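Local atomic coordinates of neurotoxin (Clostridium botulinum, PDB entry 3N7L), a protein that probably binds gangliosides on nerve cells through its receptor-binding domain, the part of the botulinum neurotoxin present in this entry. Residues N301-N306 against F348-C353. Residues are numbered along the deposited sequence; the frame is centred on the assembly and turned at random.
Sequences NVLYFN and FIIQPC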
loop_
_atom_site.group_PDB
_atom_site.type_symbol
_atom_site.label_atom_id
_atom_site.label_comp_id
_atom_site.label_asym_id
_atom_site.label_seq_id
_atom_site.Cartn_x
_atom_site.Cartn_y
_atom_site.Cartn_z
ATOM N N ASN A 301 -6.402 13.972 13.528
ATOM C CA ASN A 301 -7.567 13.476 14.267
ATOM C C ASN A 301 -7.170 12.973 15.655
ATOM O O ASN A 301 -6.071 12.447 15.843
ATOM C CB ASN A 301 -8.237 12.309 13.529
ATOM C CG ASN A 301 -9.022 12.743 12.305
ATOM O OD1 ASN A 301 -8.980 13.903 11.889
ATOM N ND2 ASN A 301 -9.744 11.798 11.715
ATOM N N VAL A 302 -8.060 13.150 16.628
ATOM C CA VAL A 302 -7.823 12.656 17.980
ATOM C C VAL A 302 -8.712 11.415 18.072
ATOM O O VAL A 302 -9.897 11.474 17.738
ATOM C CB VAL A 302 -8.232 13.686 19.056
ATOM C CG1 VAL A 302 -7.863 13.162 20.446
ATOM C CG2 VAL A 302 -7.519 15.015 18.801
ATOM N N LEU A 303 -8.144 10.297 18.514
ATOM C CA LEU A 303 -8.894 9.039 18.569
ATOM C C LEU A 303 -8.453 8.111 19.699
ATOM O O LEU A 303 -7.540 8.434 20.464
ATOM C CB LEU A 303 -8.717 8.319 17.223
ATOM C CG LEU A 303 -7.254 8.231 16.738
ATOM C CD1 LEU A 303 -6.507 7.145 17.495
ATOM C CD2 LEU A 303 -7.207 7.944 15.233
ATOM N N TYR A 304 -9.120 6.963 19.814
ATOM C CA TYR A 304 -8.744 5.970 20.815
ATOM C C TYR A 304 -8.946 4.570 20.230
ATOM O O TYR A 304 -9.520 4.412 19.147
ATOM C CB TYR A 304 -9.524 6.147 22.135
ATOM C CG TYR A 304 -11.025 5.941 22.075
ATOM C CD1 TYR A 304 -11.874 6.962 21.657
ATOM C CD2 TYR A 304 -11.599 4.727 22.477
ATOM C CE1 TYR A 304 -13.263 6.790 21.643
ATOM C CE2 TYR A 304 -12.981 4.541 22.468
ATOM C CZ TYR A 304 -13.809 5.576 22.051
ATOM O OH TYR A 304 -15.176 5.400 22.030
ATOM N N PHE A 305 -8.460 3.557 20.935
ATOM C CA PHE A 305 -8.563 2.190 20.443
ATOM C C PHE A 305 -9.337 1.239 21.344
ATOM O O PHE A 305 -9.102 1.175 22.544
ATOM C CB PHE A 305 -7.163 1.602 20.217
ATOM C CG PHE A 305 -6.302 2.414 19.292
ATOM C CD1 PHE A 305 -5.415 3.359 19.797
ATOM C CD2 PHE A 305 -6.376 2.230 17.910
ATOM C CE1 PHE A 305 -4.604 4.111 18.940
ATOM C CE2 PHE A 305 -5.577 2.972 17.049
ATOM C CZ PHE A 305 -4.685 3.918 17.567
ATOM N N ASN A 306 -10.250 0.489 20.742
ATOM C CA ASN A 306 -11.044 -0.504 21.461
ATOM C C ASN A 306 -10.555 -1.873 20.999
ATOM O O ASN A 306 -9.999 -2.001 19.910
ATOM C CB ASN A 306 -12.534 -0.374 21.100
ATOM C CG ASN A 306 -13.295 0.552 22.027
ATOM O OD1 ASN A 306 -14.397 0.991 21.704
ATOM N ND2 ASN A 306 -12.727 0.839 23.185
ATOM N N PHE A 348 -5.189 9.465 21.401
ATOM C CA PHE A 348 -4.051 9.762 20.541
ATOM C C PHE A 348 -4.351 10.680 19.366
ATOM O O PHE A 348 -5.485 10.782 18.894
ATOM C CB PHE A 348 -3.440 8.470 19.980
ATOM C CG PHE A 348 -2.948 7.523 21.031
ATOM C CD1 PHE A 348 -3.833 6.685 21.695
ATOM C CD2 PHE A 348 -1.603 7.498 21.383
ATOM C CE1 PHE A 348 -3.386 5.829 22.703
ATOM C CE2 PHE A 348 -1.144 6.646 22.389
ATOM C CZ PHE A 348 -2.040 5.811 23.051
ATOM N N ILE A 349 -3.295 11.343 18.910
ATOM C CA ILE A 349 -3.346 12.233 17.761
ATOM C C ILE A 349 -2.567 11.435 16.729
ATOM O O ILE A 349 -1.417 11.077 16.962
ATOM C CB ILE A 349 -2.605 13.544 18.049
ATOM C CG1 ILE A 349 -3.265 14.248 19.234
ATOM C CG2 ILE A 349 -2.602 14.422 16.807
ATOM C CD1 ILE A 349 -2.358 15.237 19.914
ATOM N N ILE A 350 -3.189 11.144 15.597
ATOM C CA ILE A 350 -2.528 10.341 14.572
ATOM C C ILE A 350 -1.960 11.178 13.439
ATOM O O ILE A 350 -2.473 12.243 13.119
ATOM C CB ILE A 350 -3.510 9.306 13.970
ATOM C CG1 ILE A 350 -2.749 8.281 13.132
ATOM C CG2 ILE A 350 -4.533 10.011 13.086
ATOM C CD1 ILE A 350 -3.606 7.088 12.722
ATOM N N GLN A 351 -0.889 10.684 12.834
ATOM C CA GLN A 351 -0.270 11.377 11.716
ATOM C C GLN A 351 0.152 10.327 10.698
ATOM O O GLN A 351 0.770 9.325 11.059
ATOM C CB GLN A 351 0.947 12.172 12.194
ATOM C CG GLN A 351 1.424 13.191 11.184
ATOM C CD GLN A 351 0.384 14.263 10.903
ATOM O OE1 GLN A 351 0.349 14.832 9.814
ATOM N NE2 GLN A 351 -0.460 14.552 11.890
ATOM N N PRO A 352 -0.197 10.521 9.417
ATOM C CA PRO A 352 0.202 9.521 8.421
ATOM C C PRO A 352 1.722 9.471 8.266
ATOM O O PRO A 352 2.404 10.481 8.423
ATOM C CB PRO A 352 -0.513 9.987 7.153
ATOM C CG PRO A 352 -0.589 11.484 7.338
ATOM C CD PRO A 352 -0.978 11.609 8.798
ATOM N N CYS A 353 2.251 8.290 7.969
ATOM C CA CYS A 353 3.690 8.133 7.802
ATOM C C CYS A 353 3.961 7.078 6.740
ATOM O O CYS A 353 4.096 5.894 7.043
ATOM C CB CYS A 353 4.326 7.721 9.133
ATOM S SG CYS A 353 6.120 7.603 9.086
#
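A short antiparallel bridge in the beta-trefoil half of the receptor-binding domain joins L303 to F348 and V302 to I349. L303 and F348 form the hydrogen-bonded pair: L303 N donates to F348 O at 2.7 Å, and F348 N returns a nearly straight bond to L303 O, with an N-H...O angle of 174°. V302 and I349 form the adjoining non-hydrogen-bonded pair, beyond which I350 N reaches N301 O at 3.2 Å. The segments 302-306 and 348-353 run at 107° to each other, consistent with pairing being confined to these few residues. F348 O also receives a CA-H...O contact from V302 CA at 3.1 Å, and I349 CA approaches N301 O in the same way.

On the face carrying L303 and F348 the contacts between side chains are apolar. L303 holds CG between its backbone N and carbonyl carbon, from where CD1 comes to 4.2 Å from F348 CB while CD2 meets I350 CG2 at 4.0 Å. The F305 and F348 rings are inclined at 55°, neither stacked nor edge-to-face; F305 CE1 touches F348 CD1 at 3.8 Å, and F348 CD1 lies near the plane of the F305 ring, at its edge. On the other face, that of V302 and I349, V302 CG2 lies 4.3 Å from I349 CG1. I285 of strand 283-287 packs on L303 and F305, while L363 of strand 359-366 packs on F305 and I350, so the cluster spans several strands of the sheet.

All seven touching residues are buried, and the three backbone bonds give the amides of L303, F348 and I350 acceptors within a largely hydrocarbon setting, consistent with polar pairing and apolar packing together fixing the splayed strands.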